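Local atomic coordinates of protein YibA (Escherichia coli, PDB entry 1OYZ), a protein that is of uncharacterised function, built from HEAT-like helical repeats and only tentatively assigned an oxidoreductase activity. Residues A[66-71]-A[102-107]; A[93-98]-A[113-118]. One frame throughout, in Å; residues are numbered along the deposited sequence.

Overall arrangement
Both contacts lie in the same three-helix neighbourhood of an all-helical stack consistent with HEAT-like repeats and share helix 105-121. Contact 1 sets the start of helix 68-80 beside the start of helix 105-121. Contact 2 joins the middle of helix 105-121 to helix 88-101, which precedes it in the chain. Their centres lie about 14 Å apart, and Met98, a selenomethionine, links them by placing CE against Val107 CG1 of contact 1 at 3.5 Å. The chemistry follows the position: contact 1, partly buried, rests on a two-pronged salt bridge with a little apolar packing, while a capping bond and an Asx turn order segment 102-107 itself; contact 2, buried, is made by aliphatic carbons with no hydrogen bond across it.

Contact 1. Residues A[66-71]-A[102-107]; sequences KNYIRR and DKSACV
The guanidinium of Arg71 meets the carboxylate of Asp102 edge to edge, their planes only 19° apart, while CA of Tyr68 lies over one guanidinium face and the carbonyl carbon of Lys66 sits at another part of the edge. Ile69 CG1 lies over one face of the Tyr68 ring, offset toward the rim. This side-on, two-pronged salt bridge of Arg71 joins the first turn of helix 68-80 to the loop between helices 88-101 and 105-121, in a HEAT-like stack. Arg71 NE reaches Asp102 OD2 at 2.7 Å, and Arg71 NH2 reaches Asp102 OD1 at 2.8 Å; both oxygens use their syn lone pairs. A bend at chi3 (-59°) turns the arginine tip toward the carboxylate, and NH1 donates to the backbone oxygen of Asp65 and weakly to that of Lys66. The anti lone pair of Asp102 OD1 accepts from Ser104 N at 2.9 Å, an Asx turn. Replacing Asp102 by an alanine would probably leave the Arg71 charge without its mate and Ser104 N without its turn-closing acceptor. Val107 CG2 packs on Arg71 CB at 3.9 Å. Tyr68 CD2 lies 3.7 Å from Ser104 OG, which N-caps helix 105-121 by accepting from Val107 N in a nearly straight bond of 3.1 Å.

Contact 2. Residues A[93-98]-A[113-118]; sequences NILNNM and ESTAQR
Leu95 projects from helix 88-101 onto Ser114, Thr115 and Arg118, meeting aliphatic carbons of all three along its length. Its CB meets Thr115 CG2 at 3.5 Å, and its CG packs on Ser114 CB. Farther out, Leu95 CD2 reaches Arg118 CD at 4.0 Å, where the two side chains cross at about a right angle. The helices are consecutive in the chain and run roughly antiparallel, with 147° between the directions of the two segments. Their axes approach to 9.1 Å, an antiparallel packing of successive helices consistent with a HEAT-like fold. Thr115 carries OG1 between its backbone N and carbonyl carbon (chi1 61°), which sends CG2 across to Leu95 and on to the backbone N of Asn96, 3.7 Å away. OG1 itself is bonded to the backbone oxygen of Ile112 and to Gln132 OE1. Leu95 also touches Leu78 of helix 68-80. Ser114 OG bonds to the backbone oxygen of Ala75, and Arg118 NH1 to those of Leu78 and Ile81. With Thr115 OG1, Ser114 OG and Arg118 NH1 bonded elsewhere, the carbons of three polar residues meet a leucine, and the helix pairing here rests on van der Waals packing.

Contact 1. Residues A[66-71]-A[102-107]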
ATOM      1  N   LYS A  66     -19.541  19.699   9.565  1.00 43.91           N
ATOM      2  CA  LYS A  66     -20.214  19.818   8.288  1.00 44.21           C
ATOM      3  C   LYS A  66     -19.143  19.928   7.210  1.00 43.52           C
ATOM      4  O   LYS A  66     -19.335  19.477   6.091  1.00 43.96           O
ATOM      5  CB  LYS A  66     -21.087  21.076   8.299  1.00 48.30           C
ATOM      6  CG  LYS A  66     -22.098  21.175   7.167  1.00 52.78           C
ATOM      7  CD  LYS A  66     -22.728  22.569   7.130  1.00 56.95           C
ATOM      8  CE  LYS A  66     -23.786  22.714   6.046  1.00 58.71           C
ATOM      9  NZ  LYS A  66     -24.287  24.122   6.035  1.00 59.78           N
ATOM     10  N   ASN A  67     -18.004  20.520   7.546  1.00 41.32           N
ATOM     11  CA  ASN A  67     -16.925  20.671   6.577  1.00 41.21           C
ATOM     12  C   ASN A  67     -16.131  19.357   6.442  1.00 38.50           C
ATOM     13  O   ASN A  67     -15.541  18.878   7.409  1.00 35.69           O
ATOM     14  CB  ASN A  67     -16.032  21.829   7.023  1.00 41.90           C
ATOM     15  CG  ASN A  67     -14.859  22.071   6.101  1.00 42.88           C
ATOM     16  OD1 ASN A  67     -13.954  22.818   6.455  1.00 47.34           O
ATOM     17  ND2 ASN A  67     -14.860  21.459   4.930  1.00 44.96           N
ATOM     18  N   TYR A  68     -16.096  18.800   5.232  1.00 37.26           N
ATOM     19  CA  TYR A  68     -15.421  17.525   5.016  1.00 36.24           C
ATOM     20  C   TYR A  68     -13.925  17.613   5.243  1.00 34.01           C
ATOM     21  O   TYR A  68     -13.278  16.620   5.534  1.00 33.89           O
ATOM     22  CB  TYR A  68     -15.758  16.955   3.619  1.00 37.37           C
ATOM     23  CG  TYR A  68     -15.071  17.639   2.483  1.00 43.01           C
ATOM     24  CD1 TYR A  68     -15.413  18.941   2.125  1.00 43.51           C
ATOM     25  CD2 TYR A  68     -13.997  17.028   1.830  1.00 44.99           C
ATOM     26  CE1 TYR A  68     -14.703  19.616   1.169  1.00 46.15           C
ATOM     27  CE2 TYR A  68     -13.280  17.704   0.861  1.00 46.99           C
ATOM     28  CZ  TYR A  68     -13.631  18.997   0.544  1.00 47.12           C
ATOM     29  OH  TYR A  68     -12.873  19.709  -0.359  1.00 50.75           O
ATOM     30  N   ILE A  69     -13.378  18.813   5.139  1.00 34.84           N
ATOM     31  CA  ILE A  69     -11.954  18.995   5.366  1.00 34.16           C
ATOM     32  C   ILE A  69     -11.664  18.718   6.839  1.00 33.38           C
ATOM     33  O   ILE A  69     -10.693  18.043   7.182  1.00 31.07           O
ATOM     34  CB  ILE A  69     -11.542  20.408   4.982  1.00 36.08           C
ATOM     35  CG1 ILE A  69     -11.871  20.619   3.502  1.00 37.97           C
ATOM     36  CG2 ILE A  69     -10.065  20.636   5.278  1.00 36.04           C
ATOM     37  CD1 ILE A  69     -11.487  21.973   2.957  1.00 40.33           C
ATOM     38  N   ARG A  70     -12.524  19.224   7.714  1.00 33.42           N
ATOM     39  CA  ARG A  70     -12.347  18.967   9.131  1.00 32.61           C
ATOM     40  C   ARG A  70     -12.567  17.505   9.449  1.00 30.24           C
ATOM     41  O   ARG A  70     -11.867  16.958  10.300  1.00 28.72           O
ATOM     42  CB  ARG A  70     -13.292  19.817   9.981  1.00 33.29           C
ATOM     43  CG  ARG A  70     -12.826  21.248  10.154  1.00 38.07           C
ATOM     44  CD  ARG A  70     -13.784  22.012  11.069  1.00 40.86           C
ATOM     45  NE  ARG A  70     -13.184  23.242  11.585  1.00 42.76           N
ATOM     46  CZ  ARG A  70     -13.798  24.063  12.438  1.00 44.33           C
ATOM     47  NH1 ARG A  70     -15.030  23.787  12.863  1.00 40.62           N
ATOM     48  NH2 ARG A  70     -13.175  25.148  12.884  1.00 45.65           N
ATOM     49  N   ARG A  71     -13.523  16.863   8.781  1.00 28.91           N
ATOM     50  CA  ARG A  71     -13.779  15.456   9.078  1.00 29.25           C
ATOM     51  C   ARG A  71     -12.583  14.609   8.673  1.00 30.48           C
ATOM     52  O   ARG A  71     -12.173  13.707   9.390  1.00 30.21           O
ATOM     53  CB  ARG A  71     -15.042  14.952   8.356  1.00 30.17           C
ATOM     54  CG  ARG A  71     -16.352  15.559   8.899  1.00 28.94           C
ATOM     55  CD  ARG A  71     -17.598  14.670   8.671  1.00 29.93           C
ATOM     56  NE  ARG A  71     -17.862  14.363   7.268  1.00 28.67           N
ATOM     57  CZ  ARG A  71     -18.288  15.237   6.359  1.00 30.64           C
ATOM     58  NH1 ARG A  71     -18.528  16.514   6.676  1.00 32.03           N
ATOM     59  NH2 ARG A  71     -18.416  14.847   5.103  1.00 32.30           N
ATOM     60  N   ASP A 102     -19.397   7.969   5.247  1.00 31.97           N
ATOM     61  CA  ASP A 102     -19.202   9.391   5.001  1.00 32.00           C
ATOM     62  C   ASP A 102     -19.501   9.751   3.564  1.00 32.06           C
ATOM     63  O   ASP A 102     -19.082   9.063   2.628  1.00 32.55           O
ATOM     64  CB  ASP A 102     -17.787   9.867   5.354  1.00 29.94           C
ATOM     65  CG  ASP A 102     -17.754  11.344   5.683  1.00 29.09           C
ATOM     66  OD1 ASP A 102     -17.745  12.183   4.753  1.00 30.41           O
ATOM     67  OD2 ASP A 102     -17.769  11.677   6.888  1.00 34.73           O
ATOM     68  N   LYS A 103     -20.224  10.848   3.400  1.00 32.70           N
ATOM     69  CA  LYS A 103     -20.580  11.321   2.082  1.00 34.71           C
ATOM     70  C   LYS A 103     -19.399  11.780   1.248  1.00 35.24           C
ATOM     71  O   LYS A 103     -19.543  11.979   0.050  1.00 35.99           O
ATOM     72  CB  LYS A 103     -21.603  12.451   2.184  1.00 40.72           C
ATOM     73  CG  LYS A 103     -23.013  11.987   2.554  1.00 46.53           C
ATOM     74  CD  LYS A 103     -24.062  12.904   1.883  1.00 52.98           C
ATOM     75  CE  LYS A 103     -25.509  12.414   2.075  1.00 54.49           C
ATOM     76  NZ  LYS A 103     -26.489  13.208   1.275  1.00 53.68           N
ATOM     77  N   SER A 104     -18.236  11.964   1.858  1.00 33.26           N
ATOM     78  CA  SER A 104     -17.075  12.390   1.088  1.00 34.15           C
ATOM     79  C   SER A 104     -16.151  11.190   0.867  1.00 34.44           C
ATOM     80  O   SER A 104     -15.756  10.525   1.817  1.00 33.18           O
ATOM     81  CB  SER A 104     -16.320  13.504   1.824  1.00 33.46           C
ATOM     82  OG  SER A 104     -14.947  13.509   1.458  1.00 36.61           O
ATOM     83  N   ALA A 105     -15.816  10.911  -0.387  1.00 33.66           N
ATOM     84  CA  ALA A 105     -14.954   9.796  -0.672  1.00 33.13           C
ATOM     85  C   ALA A 105     -13.579  10.071  -0.028  1.00 33.93           C
ATOM     86  O   ALA A 105     -12.917   9.141   0.459  1.00 33.70           O
ATOM     87  CB  ALA A 105     -14.842   9.582  -2.201  1.00 34.44           C
ATOM     88  N   CYS A 106     -13.153  11.335   0.005  1.00 32.65           N
ATOM     89  CA  CYS A 106     -11.871  11.673   0.636  1.00 32.63           C
ATOM     90  C   CYS A 106     -11.882  11.202   2.070  1.00 30.26           C
ATOM     91  O   CYS A 106     -10.970  10.492   2.515  1.00 30.11           O
ATOM     92  CB  CYS A 106     -11.611  13.176   0.599  1.00 36.94           C
ATOM     93  SG  CYS A 106     -11.233  13.705  -1.043  1.00 51.65           S
ATOM     94  N   VAL A 107     -12.926  11.592   2.799  1.00 28.05           N
ATOM     95  CA  VAL A 107     -13.056  11.167   4.176  1.00 27.03           C
ATOM     96  C   VAL A 107     -13.041   9.649   4.313  1.00 27.68           C
ATOM     97  O   VAL A 107     -12.321   9.111   5.162  1.00 26.56           O
ATOM     98  CB  VAL A 107     -14.358  11.725   4.843  1.00 27.61           C
ATOM     99  CG1 VAL A 107     -14.505  11.181   6.255  1.00 27.06           C
ATOM    100  CG2 VAL A 107     -14.316  13.250   4.885  1.00 28.17           C
TER

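Contact 2. Residues A[93-98]-A[113-118]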
ATOM      1  N   ASN A  93     -14.807   2.596  16.242  1.00 30.00           N
ATOM      2  CA  ASN A  93     -16.162   2.601  15.714  1.00 31.32           C
ATOM      3  C   ASN A  93     -16.456   3.865  14.964  1.00 30.73           C
ATOM      4  O   ASN A  93     -17.114   3.835  13.914  1.00 33.63           O
ATOM      5  CB  ASN A  93     -17.155   2.376  16.845  1.00 34.00           C
ATOM      6  CG  ASN A  93     -17.067   0.962  17.376  1.00 37.86           C
ATOM      7  OD1 ASN A  93     -17.369   0.696  18.536  1.00 42.67           O
ATOM      8  ND2 ASN A  93     -16.639   0.041  16.517  1.00 39.48           N
ATOM      9  N   ILE A  94     -15.957   4.984  15.469  1.00 27.97           N
ATOM     10  CA  ILE A  94     -16.163   6.216  14.751  1.00 28.59           C
ATOM     11  C   ILE A  94     -15.514   6.143  13.367  1.00 27.69           C
ATOM     12  O   ILE A  94     -16.132   6.521  12.390  1.00 30.04           O
ATOM     13  CB  ILE A  94     -15.597   7.404  15.522  1.00 31.96           C
ATOM     14  CG1 ILE A  94     -16.479   7.655  16.762  1.00 33.02           C
ATOM     15  CG2 ILE A  94     -15.535   8.638  14.624  1.00 31.95           C
ATOM     16  CD1 ILE A  94     -15.931   8.659  17.737  1.00 33.66           C
ATOM     17  N   LEU A  95     -14.291   5.635  13.272  1.00 26.47           N
ATOM     18  CA  LEU A  95     -13.607   5.560  11.982  1.00 25.02           C
ATOM     19  C   LEU A  95     -14.256   4.562  11.021  1.00 22.95           C
ATOM     20  O   LEU A  95     -14.403   4.812   9.822  1.00 24.37           O
ATOM     21  CB  LEU A  95     -12.142   5.160  12.189  1.00 25.10           C
ATOM     22  CG  LEU A  95     -11.011   6.161  12.471  1.00 28.47           C
ATOM     23  CD1 LEU A  95     -11.546   7.518  12.713  1.00 27.82           C
ATOM     24  CD2 LEU A  95     -10.145   5.673  13.636  1.00 22.68           C
ATOM     25  N   ASN A  96     -14.599   3.415  11.564  1.00 23.73           N
ATOM     26  CA  ASN A  96     -15.239   2.335  10.809  1.00 27.37           C
ATOM     27  C   ASN A  96     -16.519   2.877  10.164  1.00 28.54           C
ATOM     28  O   ASN A  96     -16.791   2.670   8.968  1.00 30.58           O
ATOM     29  CB  ASN A  96     -15.559   1.192  11.782  1.00 28.76           C
ATOM     30  CG  ASN A  96     -16.341   0.076  11.145  1.00 28.87           C
ATOM     31  OD1 ASN A  96     -17.424  -0.219  11.585  1.00 32.00           O
ATOM     32  ND2 ASN A  96     -15.787  -0.558  10.110  1.00 31.12           N
ATOM     33  N   ASN A  97     -17.299   3.595  10.958  1.00 28.65           N
ATOM     34  CA  ASN A  97     -18.522   4.155  10.433  1.00 28.46           C
ATOM     35  C   ASN A  97     -18.266   5.159   9.316  1.00 28.11           C
ATOM     36  O   ASN A  97     -18.927   5.123   8.266  1.00 29.01           O
ATOM     37  CB  ASN A  97     -19.331   4.814  11.550  1.00 30.09           C
ATOM     38  CG  ASN A  97     -20.814   4.730  11.289  1.00 33.68           C
ATOM     39  OD1 ASN A  97     -21.488   3.779  11.733  1.00 34.75           O
ATOM     40  ND2 ASN A  97     -21.336   5.697  10.529  1.00 33.45           N
HETATM   41  N   MSE A  98     -17.332   6.076   9.524  1.00 25.99           N
HETATM   42  CA  MSE A  98     -17.029   7.053   8.469  1.00 27.31           C
HETATM   43  C   MSE A  98     -16.524   6.349   7.207  1.00 25.39           C
HETATM   44  O   MSE A  98     -16.890   6.700   6.085  1.00 22.90           O
HETATM   45  CB  MSE A  98     -15.954   8.038   8.940  1.00 28.43           C
HETATM   46  CG  MSE A  98     -16.362   8.803  10.184  1.00 33.98           C
HETATM   47 SE   MSE A  98     -14.856   9.797  11.001  1.00 39.39          SE
HETATM   48  CE  MSE A  98     -14.856  11.300   9.744  1.00 32.08           C
ATOM     49  N   GLU A 113      -7.785   4.215   6.002  1.00 27.34           N
ATOM     50  CA  GLU A 113      -6.351   4.181   6.327  1.00 29.75           C
ATOM     51  C   GLU A 113      -6.151   4.288   7.852  1.00 28.22           C
ATOM     52  O   GLU A 113      -5.299   3.592   8.421  1.00 27.07           O
ATOM     53  CB  GLU A 113      -5.602   5.302   5.588  1.00 32.53           C
ATOM     54  CG  GLU A 113      -5.425   4.975   4.096  1.00 38.66           C
ATOM     55  CD  GLU A 113      -5.381   6.196   3.181  1.00 42.22           C
ATOM     56  OE1 GLU A 113      -5.329   7.343   3.679  1.00 44.76           O
ATOM     57  OE2 GLU A 113      -5.395   6.005   1.945  1.00 45.36           O
ATOM     58  N   SER A 114      -6.948   5.134   8.518  1.00 28.23           N
ATOM     59  CA  SER A 114      -6.842   5.244   9.974  1.00 24.15           C
ATOM     60  C   SER A 114      -7.307   3.953  10.684  1.00 26.30           C
ATOM     61  O   SER A 114      -6.698   3.569  11.693  1.00 27.13           O
ATOM     62  CB  SER A 114      -7.617   6.477  10.489  1.00 23.75           C
ATOM     63  OG  SER A 114      -7.010   7.702  10.064  1.00 21.74           O
ATOM     64  N   THR A 115      -8.344   3.244  10.192  1.00 26.51           N
ATOM     65  CA  THR A 115      -8.734   2.003  10.898  1.00 27.75           C
ATOM     66  C   THR A 115      -7.592   0.978  10.757  1.00 28.91           C
ATOM     67  O   THR A 115      -7.407   0.113  11.631  1.00 29.70           O
ATOM     68  CB  THR A 115     -10.059   1.288  10.371  1.00 29.41           C
ATOM     69  OG1 THR A 115      -9.887   0.896   9.004  1.00 27.45           O
ATOM     70  CG2 THR A 115     -11.323   2.183  10.525  1.00 27.77           C
ATOM     71  N   ALA A 116      -6.834   1.078   9.665  1.00 28.21           N
ATOM     72  CA  ALA A 116      -5.709   0.169   9.413  1.00 31.89           C
ATOM     73  C   ALA A 116      -4.618   0.463  10.455  1.00 34.14           C
ATOM     74  O   ALA A 116      -4.086  -0.450  11.087  1.00 34.36           O
ATOM     75  CB  ALA A 116      -5.159   0.381   7.984  1.00 33.77           C
ATOM     76  N   GLN A 117      -4.315   1.750  10.626  1.00 35.82           N
ATOM     77  CA  GLN A 117      -3.328   2.180  11.595  1.00 37.04           C
ATOM     78  C   GLN A 117      -3.693   1.610  12.965  1.00 37.53           C
ATOM     79  O   GLN A 117      -2.878   0.961  13.619  1.00 36.93           O
ATOM     80  CB  GLN A 117      -3.314   3.692  11.707  1.00 36.76           C
ATOM     81  CG  GLN A 117      -3.096   4.440  10.421  1.00 42.45           C
ATOM     82  CD  GLN A 117      -1.659   4.425   9.969  1.00 44.32           C
ATOM     83  OE1 GLN A 117      -1.201   5.363   9.314  1.00 44.53           O
ATOM     84  NE2 GLN A 117      -0.936   3.359  10.302  1.00 43.53           N
ATOM     85  N   ARG A 118      -4.930   1.848  13.387  1.00 37.46           N
ATOM     86  CA  ARG A 118      -5.380   1.383  14.691  1.00 38.86           C
ATOM     87  C   ARG A 118      -5.334  -0.143  14.841  1.00 41.30           C
ATOM     88  O   ARG A 118      -5.026  -0.660  15.916  1.00 40.91           O
ATOM     89  CB  ARG A 118      -6.803   1.900  14.982  1.00 36.82           C
ATOM     90  CG  ARG A 118      -6.972   3.421  14.845  1.00 37.66           C
ATOM     91  CD  ARG A 118      -7.512   4.076  16.132  1.00 36.70           C
ATOM     92  NE  ARG A 118      -6.639   3.796  17.273  1.00 36.04           N
ATOM     93  CZ  ARG A 118      -5.720   4.619  17.766  1.00 37.03           C
ATOM     94  NH1 ARG A 118      -5.530   5.824  17.242  1.00 34.26           N
ATOM     95  NH2 ARG A 118      -4.954   4.216  18.777  1.00 37.17           N
TER